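Local coordinates for endoglycosidase (Bacteroides thetaiotaomicron, PDB 6Q64), which probably hydrolyses O-glycosyl bonds in the breakdown of complex N-glycans by gut Bacteroides, as a family 18 glycoside hydrolase, at residues 70-79 with 326-336; 308-318 with 346-355. The protein carries 1 engineered substitution. One frame throughout, in Å; residues are numbered along the deposited sequence.

Contact 1 (70-79 with 326-336); sequences HVKGFGWFGN and RIGGIGTYHME
Trp76 and Tyr333 cross at about a right angle: the Trp76 ring turns its CE3 edge to Tyr333, with CE3 3.9 Å from Tyr333 CB. Phe74 CZ lies over one face of that indole, offset toward the rim, while the Phe74 ring itself has Gly331 CA at its edge. One face of the Tyr333 ring carries His334 ND1, and the edge of the Phe77 ring receives Met335 CG. The selenium of Met335 stands oblique to the Phe77 ring, 5.2 Å from SE to the centroid, a Met-aromatic contact.

Trp76, Phe74 and Tyr333 stand on the parallel strands 72-76 and 329-333, the first and last of the TIM barrel, and the pairing of these strands closes it; Phe77, His334 and Met335 follow just beyond their ends. Lys72 N donates to Gly328 O, Ile330 N returns a bond to Lys72 O, and Trp76 N reaches Thr332 O at 3.0 Å. Beyond the strand, Met335 N binds Trp76 O from well above the carbonyl plane. At the other end Val71 CG2 packs 3.7 Å from CG of Arg326, whose guanidinium makes a salt bridge to Asp320 and a hydrogen bond to Tyr359 O.

Glu336 has CG between the backbone N and carbonyl carbon (chi1 70°), and a further bend at chi2 swings the carboxylate back onto Gly78. There OE2 accepts Gly78 N at 2.9 Å, nearly straight at 161° but from above the carboxylate plane. An alanine here removes that acceptor, which would probably leave Gly78 N without its mate and the turn after Phe77 freer to move.

Contact 2 (308-318 with 346-355); sequences MEGNQILDYAT and KWLRKALYFG
Helices 311-317 and 346-355 run roughly the same way, their axes 34° apart and 8.2 Å at closest approach. They are the last two major helices on the outside of the TIM barrel, following strands 280-285 and 329-333, and both lean on Ile330 of the latter.

Small residues let them come close. Ala317 CB lies 4.0 Å from Ala351 CB, and Ile313 sends CG1 to within 3.6 Å of the same Ala351 CB. Next to them Leu314, with CG anti to its carbonyl carbon (chi1 -60°), carries CD2 to 3.6 Å from Ala351 CA and over one face of the Phe354 ring. Met308 SE approaches that ring obliquely in a Met-aromatic contact.

At the N-terminal ends the Trp347 indole lies against the turn that starts helix 311-317. Gly310, the N-cap residue, presents CA to its six-membered ring in an off-centre CH-pi contact, 4.2 Å from the centroid. Glu309 runs past the far end of the ring, CG 3.6 Å from Trp347 CH2, and sets OE1 in plane at the indole edge; Lys346 CD lies over one face, offset toward the rim, but its NZ stays beyond salt-bridge range of that carboxylate.

At the opposite end, Thr318 CG2, anti to its own carbonyl carbon, packs 3.9 Å from Phe354 CB.

In the fold
The two contacts belong to one (beta/alpha)8 barrel and interleave along the chain: helix 311-317 leads into strand 329-333, which leads into helix 346-358. Their centres lie about 11 Å apart, contact 1 in the barrel wall and contact 2 in the helical layer outside it. Ile330 joins them, its CG2 3.4 Å from Ala317 N, and Arg326 bridges to contact 2 with NH1 2.9 Å from Gly355 O and NH2 3.1 Å from Thr318 O. In family 18 enzymes the catalytic acidic motif, its glutamate an engineered glutamine in this model, sits at the C-terminal end of the fourth strand, 184-189; Trp76 and Tyr333, near that end of their strands, are probably on the catalytic side.

Contact 1 (70-79 with 326-336)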
loop_
_atom_site.group_PDB
_atom_site.type_symbol
_atom_site.label_atom_id
_atom_site.label_comp_id
_atom_site.label_asym_id
_atom_site.label_seq_id
_atom_site.Cartn_x
_atom_site.Cartn_y
_atom_site.Cartn_z
ATOM N N HIS A 70 11.111 10.748 -2.415
ATOM C CA HIS A 70 10.942 10.435 -3.850
ATOM C C HIS A 70 9.484 10.069 -4.072
ATOM O O HIS A 70 8.786 9.920 -3.084
ATOM C CB HIS A 70 11.891 9.305 -4.272
ATOM C CG HIS A 70 11.618 7.986 -3.646
ATOM N ND1 HIS A 70 12.153 7.634 -2.417
ATOM C CD2 HIS A 70 10.897 6.927 -4.086
ATOM C CE1 HIS A 70 11.711 6.429 -2.085
ATOM N NE2 HIS A 70 10.959 5.956 -3.116
ATOM N N VAL A 71 9.037 9.958 -5.321
ATOM C CA VAL A 71 7.699 9.377 -5.597
ATOM C C VAL A 71 7.798 7.876 -5.332
ATOM O O VAL A 71 8.407 7.192 -6.143
ATOM C CB VAL A 71 7.260 9.629 -7.029
ATOM C CG1 VAL A 71 5.922 8.987 -7.263
ATOM C CG2 VAL A 71 7.237 11.098 -7.359
ATOM N N LYS A 72 7.291 7.417 -4.195
ATOM C CA LYS A 72 7.236 5.996 -3.823
ATOM C C LYS A 72 6.437 5.243 -4.872
ATOM O O LYS A 72 5.575 5.853 -5.533
ATOM C CB LYS A 72 6.636 5.816 -2.435
ATOM C CG LYS A 72 7.635 6.108 -1.328
ATOM C CD LYS A 72 7.095 5.886 0.058
ATOM C CE LYS A 72 8.075 6.407 1.087
ATOM N NZ LYS A 72 7.713 5.918 2.436
ATOM N N GLY A 73 6.793 3.974 -5.065
ATOM C CA GLY A 73 6.067 3.056 -5.953
ATOM C C GLY A 73 5.424 2.006 -5.094
ATOM O O GLY A 73 6.125 1.491 -4.208
ATOM N N PHE A 74 4.144 1.750 -5.329
ATOM C CA PHE A 74 3.298 0.864 -4.511
ATOM C C PHE A 74 2.401 0.049 -5.450
ATOM O O PHE A 74 2.247 0.378 -6.648
ATOM C CB PHE A 74 2.522 1.739 -3.520
ATOM C CG PHE A 74 1.274 1.107 -2.941
ATOM C CD1 PHE A 74 1.341 0.330 -1.801
ATOM C CD2 PHE A 74 0.047 1.292 -3.551
ATOM C CE1 PHE A 74 0.207 -0.273 -1.295
ATOM C CE2 PHE A 74 -1.082 0.684 -3.046
ATOM C CZ PHE A 74 -0.998 -0.107 -1.927
ATOM N N GLY A 75 1.784 -0.999 -4.921
ATOM C CA GLY A 75 0.629 -1.616 -5.596
ATOM C C GLY A 75 -0.004 -2.680 -4.721
ATOM O O GLY A 75 0.602 -3.128 -3.700
ATOM N N TRP A 76 -1.133 -3.187 -5.233
ATOM C CA TRP A 76 -1.812 -4.388 -4.707
ATOM C C TRP A 76 -1.380 -5.580 -5.549
ATOM O O TRP A 76 -1.912 -5.722 -6.666
ATOM C CB TRP A 76 -3.328 -4.161 -4.701
ATOM C CG TRP A 76 -3.731 -3.233 -3.599
ATOM C CD1 TRP A 76 -3.734 -3.508 -2.264
ATOM C CD2 TRP A 76 -4.105 -1.854 -3.735
ATOM N NE1 TRP A 76 -4.096 -2.394 -1.559
ATOM C CE2 TRP A 76 -4.337 -1.367 -2.434
ATOM C CE3 TRP A 76 -4.293 -0.999 -4.826
ATOM C CZ2 TRP A 76 -4.756 -0.061 -2.198
ATOM C CZ3 TRP A 76 -4.694 0.295 -4.595
ATOM C CH2 TRP A 76 -4.918 0.754 -3.297
ATOM N N PHE A 77 -0.471 -6.388 -4.998
ATOM C CA PHE A 77 0.146 -7.599 -5.610
ATOM C C PHE A 77 -0.700 -8.852 -5.361
ATOM O O PHE A 77 -0.739 -9.395 -4.214
ATOM C CB PHE A 77 1.543 -7.790 -5.023
ATOM C CG PHE A 77 2.419 -8.771 -5.759
ATOM C CD1 PHE A 77 2.567 -8.707 -7.134
ATOM C CD2 PHE A 77 3.132 -9.740 -5.076
ATOM C CE1 PHE A 77 3.394 -9.594 -7.799
ATOM C CE2 PHE A 77 3.964 -10.620 -5.746
ATOM C CZ PHE A 77 4.080 -10.552 -7.103
ATOM N N GLY A 78 -1.351 -9.335 -6.418
ATOM C CA GLY A 78 -2.121 -10.597 -6.401
ATOM C C GLY A 78 -1.330 -11.768 -6.970
ATOM O O GLY A 78 -0.408 -11.509 -7.756
ATOM N N ASN A 79 -1.704 -13.001 -6.586
ATOM C CA ASN A 79 -1.143 -14.308 -7.040
ATOM C C ASN A 79 0.311 -14.395 -6.583
ATOM O O ASN A 79 1.184 -14.747 -7.409
ATOM C CB ASN A 79 -1.212 -14.523 -8.563
ATOM C CG ASN A 79 -2.569 -14.250 -9.190
ATOM O OD1 ASN A 79 -2.874 -13.123 -9.620
ATOM N ND2 ASN A 79 -3.377 -15.296 -9.284
ATOM N N ARG A 326 5.246 17.507 -4.362
ATOM C CA ARG A 326 5.061 16.381 -5.292
ATOM C C ARG A 326 4.319 15.328 -4.481
ATOM O O ARG A 326 4.635 15.155 -3.269
ATOM C CB ARG A 326 6.417 15.973 -5.888
ATOM C CG ARG A 326 6.452 14.619 -6.582
ATOM C CD ARG A 326 5.504 14.527 -7.765
ATOM N NE ARG A 326 5.678 15.565 -8.767
ATOM C CZ ARG A 326 6.712 15.678 -9.604
ATOM N NH1 ARG A 326 7.711 14.809 -9.613
ATOM N NH2 ARG A 326 6.721 16.655 -10.482
ATOM N N ILE A 327 3.327 14.716 -5.112
ATOM C CA ILE A 327 2.564 13.583 -4.532
ATOM C C ILE A 327 3.585 12.650 -3.927
ATOM O O ILE A 327 4.680 12.634 -4.414
ATOM C CB ILE A 327 1.731 12.880 -5.607
ATOM C CG1 ILE A 327 0.671 11.980 -4.991
ATOM C CG2 ILE A 327 2.632 12.108 -6.559
ATOM C CD1 ILE A 327 -0.416 12.693 -4.256
ATOM N N GLY A 328 3.190 11.885 -2.935
ATOM C CA GLY A 328 4.087 11.017 -2.169
ATOM C C GLY A 328 4.381 9.731 -2.904
ATOM O O GLY A 328 5.431 9.140 -2.603
ATOM N N GLY A 329 3.448 9.284 -3.746
ATOM C CA GLY A 329 3.633 8.094 -4.569
ATOM C C GLY A 329 2.449 7.725 -5.443
ATOM O O GLY A 329 1.372 8.314 -5.334
ATOM N N ILE A 330 2.664 6.719 -6.285
ATOM C CA ILE A 330 1.629 6.116 -7.160
ATOM C C ILE A 330 1.688 4.602 -6.995
ATOM O O ILE A 330 2.717 4.102 -6.508
ATOM C CB ILE A 330 1.857 6.520 -8.621
ATOM C CG1 ILE A 330 3.210 6.022 -9.111
ATOM C CG2 ILE A 330 1.732 8.022 -8.793
ATOM C CD1 ILE A 330 3.082 5.284 -10.386
ATOM N N GLY A 331 0.607 3.939 -7.383
ATOM C CA GLY A 331 0.468 2.479 -7.376
ATOM C C GLY A 331 -0.591 1.995 -8.361
ATOM O O GLY A 331 -1.342 2.793 -8.931
ATOM N N THR A 332 -0.674 0.686 -8.521
ATOM C CA THR A 332 -1.599 0.017 -9.451
ATOM C C THR A 332 -2.311 -1.071 -8.671
ATOM O O THR A 332 -1.680 -1.682 -7.795
ATOM C CB THR A 332 -0.774 -0.531 -10.601
ATOM O OG1 THR A 332 0.274 -1.186 -9.888
ATOM C CG2 THR A 332 -0.232 0.533 -11.534
ATOM N N TYR A 333 -3.607 -1.210 -8.919
ATOM C CA TYR A 333 -4.449 -2.318 -8.400
ATOM C C TYR A 333 -4.253 -3.504 -9.341
ATOM O O TYR A 333 -4.459 -3.327 -10.559
ATOM C CB TYR A 333 -5.903 -1.854 -8.300
ATOM C CG TYR A 333 -6.895 -2.906 -7.894
ATOM C CD1 TYR A 333 -6.881 -3.462 -6.629
ATOM C CD2 TYR A 333 -7.869 -3.328 -8.783
ATOM C CE1 TYR A 333 -7.807 -4.428 -6.259
ATOM C CE2 TYR A 333 -8.821 -4.268 -8.426
ATOM C CZ TYR A 333 -8.786 -4.825 -7.160
ATOM O OH TYR A 333 -9.723 -5.769 -6.847
ATOM N N HIS A 334 -3.859 -4.651 -8.780
ATOM C CA HIS A 334 -3.439 -5.857 -9.534
ATOM C C HIS A 334 -2.265 -5.426 -10.409
ATOM O O HIS A 334 -2.359 -5.412 -11.636
ATOM C CB HIS A 334 -4.644 -6.474 -10.273
ATOM C CG HIS A 334 -5.434 -7.442 -9.442
ATOM N ND1 HIS A 334 -6.789 -7.292 -9.213
ATOM C CD2 HIS A 334 -5.075 -8.581 -8.806
ATOM C CE1 HIS A 334 -7.222 -8.279 -8.455
ATOM N NE2 HIS A 334 -6.187 -9.077 -8.189
HETATM N N MSE A 335 -1.197 -4.993 -9.723
HETATM C CA MSE A 335 0.010 -4.468 -10.347
HETATM C C MSE A 335 0.613 -5.475 -11.328
HETATM O O MSE A 335 1.175 -5.069 -12.342
HETATM C CB MSE A 335 1.050 -4.080 -9.290
HETATM C CG MSE A 335 1.099 -4.982 -8.109
HETATM SE SE MSE A 335 2.553 -4.516 -6.893
HETATM C CE MSE A 335 3.705 -3.155 -7.655
ATOM N N GLU A 336 0.455 -6.773 -11.023
ATOM C CA GLU A 336 1.052 -7.856 -11.796
ATOM C C GLU A 336 0.459 -7.987 -13.209
ATOM O O GLU A 336 1.128 -8.592 -14.038
ATOM C CB GLU A 336 0.949 -9.189 -11.049
ATOM C CG GLU A 336 -0.455 -9.752 -10.958
ATOM C CD GLU A 336 -1.274 -9.338 -9.741
ATOM O OE1 GLU A 336 -2.294 -10.039 -9.429
ATOM O OE2 GLU A 336 -0.904 -8.315 -9.110
#

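Contact 2 (308-318 with 346-355)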
loop_
_atom_site.group_PDB
_atom_site.type_symbol
_atom_site.label_atom_id
_atom_site.label_comp_id
_atom_site.label_asym_id
_atom_site.label_seq_id
_atom_site.Cartn_x
_atom_site.Cartn_y
_atom_site.Cartn_z
HETATM N N MSE A 308 0.188 11.109 -25.608
HETATM C CA MSE A 308 0.856 9.874 -25.224
HETATM C C MSE A 308 -0.129 8.943 -24.516
HETATM O O MSE A 308 -0.884 9.360 -23.656
HETATM C CB MSE A 308 1.940 10.170 -24.183
HETATM C CG MSE A 308 3.394 10.308 -24.647
HETATM SE SE MSE A 308 4.298 10.861 -22.925
HETATM C CE MSE A 308 5.784 11.964 -23.660
ATOM N N GLU A 309 -0.066 7.645 -24.797
ATOM C CA GLU A 309 -0.921 6.685 -24.116
ATOM C C GLU A 309 -0.443 6.563 -22.659
ATOM O O GLU A 309 0.777 6.735 -22.422
ATOM C CB GLU A 309 -0.876 5.397 -24.945
ATOM C CG GLU A 309 -1.228 4.116 -24.201
ATOM C CD GLU A 309 -1.316 2.883 -25.096
ATOM O OE1 GLU A 309 -0.261 2.377 -25.552
ATOM O OE2 GLU A 309 -2.445 2.465 -25.363
ATOM N N GLY A 310 -1.342 6.268 -21.716
ATOM C CA GLY A 310 -0.982 6.064 -20.289
ATOM C C GLY A 310 -0.895 7.366 -19.470
ATOM O O GLY A 310 -0.185 7.392 -18.396
ATOM N N ASN A 311 -1.594 8.420 -19.913
ATOM C CA ASN A 311 -1.424 9.789 -19.364
ATOM C C ASN A 311 -2.018 9.865 -17.940
ATOM O O ASN A 311 -1.464 10.624 -17.170
ATOM C CB ASN A 311 -1.871 10.862 -20.364
ATOM C CG ASN A 311 -3.351 10.860 -20.607
ATOM O OD1 ASN A 311 -4.008 9.864 -20.328
ATOM N ND2 ASN A 311 -3.880 11.977 -21.090
ATOM N N GLN A 312 -2.993 9.033 -17.560
ATOM C CA GLN A 312 -3.480 8.885 -16.155
ATOM C C GLN A 312 -2.277 8.570 -15.273
ATOM O O GLN A 312 -1.898 9.426 -14.477
ATOM C CB GLN A 312 -4.593 7.840 -15.988
ATOM C CG GLN A 312 -5.167 7.718 -14.578
ATOM C CD GLN A 312 -6.484 6.968 -14.460
ATOM O OE1 GLN A 312 -6.614 5.743 -14.599
ATOM N NE2 GLN A 312 -7.516 7.709 -14.130
ATOM N N ILE A 313 -1.645 7.414 -15.405
ATOM C CA ILE A 313 -0.564 7.011 -14.449
ATOM C C ILE A 313 0.623 7.989 -14.524
ATOM O O ILE A 313 1.393 8.107 -13.547
ATOM C CB ILE A 313 -0.113 5.557 -14.661
ATOM C CG1 ILE A 313 0.749 5.085 -13.484
ATOM C CG2 ILE A 313 0.588 5.409 -16.002
ATOM C CD1 ILE A 313 0.799 3.585 -13.294
ATOM N N LEU A 314 0.822 8.684 -15.628
ATOM C CA LEU A 314 2.056 9.500 -15.729
ATOM C C LEU A 314 1.769 10.844 -15.086
ATOM O O LEU A 314 2.706 11.406 -14.486
ATOM C CB LEU A 314 2.489 9.650 -17.191
ATOM C CG LEU A 314 2.791 8.345 -17.927
ATOM C CD1 LEU A 314 3.128 8.624 -19.374
ATOM C CD2 LEU A 314 3.920 7.602 -17.255
ATOM N N ASP A 315 0.528 11.328 -15.242
ATOM C CA ASP A 315 0.062 12.556 -14.571
ATOM C C ASP A 315 0.214 12.335 -13.075
ATOM O O ASP A 315 0.807 13.201 -12.394
ATOM C CB ASP A 315 -1.384 12.892 -14.919
ATOM C CG ASP A 315 -1.801 14.268 -14.426
ATOM O OD1 ASP A 315 -1.021 15.248 -14.653
ATOM O OD2 ASP A 315 -2.877 14.332 -13.783
ATOM N N TYR A 316 -0.269 11.190 -12.596
ATOM C CA TYR A 316 -0.239 10.870 -11.149
ATOM C C TYR A 316 1.210 10.968 -10.654
ATOM O O TYR A 316 1.548 11.661 -9.699
ATOM C CB TYR A 316 -0.891 9.518 -10.878
ATOM C CG TYR A 316 -2.386 9.477 -11.044
ATOM C CD1 TYR A 316 -3.086 10.425 -11.780
ATOM C CD2 TYR A 316 -3.130 8.472 -10.454
ATOM C CE1 TYR A 316 -4.476 10.375 -11.933
ATOM C CE2 TYR A 316 -4.510 8.379 -10.623
ATOM C CZ TYR A 316 -5.182 9.321 -11.380
ATOM O OH TYR A 316 -6.531 9.230 -11.537
ATOM N N ALA A 317 2.111 10.291 -11.330
ATOM C CA ALA A 317 3.500 10.172 -10.843
ATOM C C ALA A 317 4.145 11.553 -10.788
ATOM O O ALA A 317 5.086 11.677 -10.011
ATOM C CB ALA A 317 4.288 9.237 -11.733
ATOM N N THR A 318 3.715 12.497 -11.627
ATOM C CA THR A 318 4.398 13.804 -11.779
ATOM C C THR A 318 3.554 14.931 -11.150
ATOM O O THR A 318 3.857 16.107 -11.478
ATOM C CB THR A 318 4.652 14.149 -13.246
ATOM O OG1 THR A 318 3.371 14.208 -13.852
ATOM C CG2 THR A 318 5.513 13.142 -13.969
ATOM N N LYS A 346 5.606 -2.179 -17.702
ATOM C CA LYS A 346 5.831 -1.040 -18.618
ATOM C C LYS A 346 5.452 0.240 -17.878
ATOM O O LYS A 346 6.291 1.160 -17.786
ATOM C CB LYS A 346 4.978 -1.217 -19.881
ATOM C CG LYS A 346 5.128 -0.130 -20.933
ATOM C CD LYS A 346 4.133 -0.281 -22.032
ATOM C CE LYS A 346 4.237 0.776 -23.114
ATOM N NZ LYS A 346 3.052 0.714 -24.022
ATOM N N TRP A 347 4.211 0.273 -17.400
ATOM C CA TRP A 347 3.526 1.520 -16.993
ATOM C C TRP A 347 4.065 1.956 -15.638
ATOM O O TRP A 347 4.549 3.086 -15.511
ATOM C CB TRP A 347 2.023 1.295 -16.981
ATOM C CG TRP A 347 1.507 1.100 -18.369
ATOM C CD1 TRP A 347 0.852 0.015 -18.859
ATOM C CD2 TRP A 347 1.622 2.018 -19.462
ATOM N NE1 TRP A 347 0.506 0.210 -20.168
ATOM C CE2 TRP A 347 0.983 1.423 -20.572
ATOM C CE3 TRP A 347 2.158 3.304 -19.599
ATOM C CZ2 TRP A 347 0.900 2.054 -21.809
ATOM C CZ3 TRP A 347 2.085 3.928 -20.824
ATOM C CH2 TRP A 347 1.485 3.294 -21.920
ATOM N N LEU A 348 4.063 1.055 -14.667
ATOM C CA LEU A 348 4.668 1.384 -13.361
ATOM C C LEU A 348 6.108 1.909 -13.549
ATOM O O LEU A 348 6.430 2.952 -12.969
ATOM C CB LEU A 348 4.589 0.160 -12.450
ATOM C CG LEU A 348 4.933 0.438 -10.989
ATOM C CD1 LEU A 348 4.008 1.497 -10.387
ATOM C CD2 LEU A 348 4.884 -0.848 -10.170
ATOM N N ARG A 349 6.959 1.246 -14.332
ATOM C CA ARG A 349 8.399 1.623 -14.461
ATOM C C ARG A 349 8.543 3.028 -15.082
ATOM O O ARG A 349 9.421 3.848 -14.650
ATOM C CB ARG A 349 9.103 0.623 -15.372
ATOM C CG ARG A 349 9.821 -0.509 -14.661
ATOM C CD ARG A 349 10.696 -1.233 -15.670
ATOM N NE ARG A 349 10.642 -2.666 -15.478
ATOM C CZ ARG A 349 11.363 -3.331 -14.582
ATOM N NH1 ARG A 349 12.219 -2.693 -13.795
ATOM N NH2 ARG A 349 11.240 -4.647 -14.486
ATOM N N LYS A 350 7.758 3.249 -16.126
ATOM C CA LYS A 350 7.724 4.522 -16.852
ATOM C C LYS A 350 7.264 5.601 -15.871
ATOM O O LYS A 350 7.955 6.632 -15.744
ATOM C CB LYS A 350 6.766 4.426 -18.039
ATOM C CG LYS A 350 7.028 5.444 -19.140
ATOM C CD LYS A 350 6.058 5.284 -20.255
ATOM C CE LYS A 350 6.733 5.247 -21.605
ATOM N NZ LYS A 350 7.015 6.635 -22.066
ATOM N N ALA A 351 6.138 5.360 -15.202
ATOM C CA ALA A 351 5.520 6.315 -14.259
ATOM C C ALA A 351 6.594 6.758 -13.271
ATOM O O ALA A 351 6.873 7.956 -13.234
ATOM C CB ALA A 351 4.334 5.701 -13.583
ATOM N N LEU A 352 7.269 5.829 -12.595
ATOM C CA LEU A 352 8.303 6.180 -11.575
ATOM C C LEU A 352 9.509 6.853 -12.219
ATOM O O LEU A 352 10.182 7.599 -11.524
ATOM C CB LEU A 352 8.696 4.931 -10.798
ATOM C CG LEU A 352 7.499 4.316 -10.084
ATOM C CD1 LEU A 352 7.849 3.031 -9.389
ATOM C CD2 LEU A 352 6.938 5.320 -9.081
ATOM N N TYR A 353 9.743 6.629 -13.503
ATOM C CA TYR A 353 10.852 7.276 -14.227
ATOM C C TYR A 353 10.440 8.729 -14.470
ATOM O O TYR A 353 11.270 9.656 -14.349
ATOM C CB TYR A 353 11.173 6.513 -15.517
ATOM C CG TYR A 353 12.052 7.287 -16.479
ATOM C CD1 TYR A 353 13.387 7.525 -16.182
ATOM C CD2 TYR A 353 11.556 7.758 -17.688
ATOM C CE1 TYR A 353 14.195 8.268 -17.036
ATOM C CE2 TYR A 353 12.349 8.491 -18.548
ATOM C CZ TYR A 353 13.665 8.774 -18.213
ATOM O OH TYR A 353 14.453 9.470 -19.086
ATOM N N PHE A 354 9.169 8.923 -14.820
ATOM C CA PHE A 354 8.566 10.270 -15.043
ATOM C C PHE A 354 8.565 11.034 -13.694
ATOM O O PHE A 354 9.166 12.088 -13.603
ATOM C CB PHE A 354 7.219 10.113 -15.767
ATOM C CG PHE A 354 7.332 10.151 -17.271
ATOM C CD1 PHE A 354 8.226 9.335 -17.944
ATOM C CD2 PHE A 354 6.564 11.011 -18.030
ATOM C CE1 PHE A 354 8.340 9.391 -19.328
ATOM C CE2 PHE A 354 6.693 11.075 -19.408
ATOM C CZ PHE A 354 7.572 10.254 -20.056
ATOM N N GLY A 355 8.071 10.421 -12.626
ATOM C CA GLY A 355 7.970 11.033 -11.294
ATOM C C GLY A 355 9.302 11.402 -10.668
ATOM O O GLY A 355 9.345 12.422 -9.955
#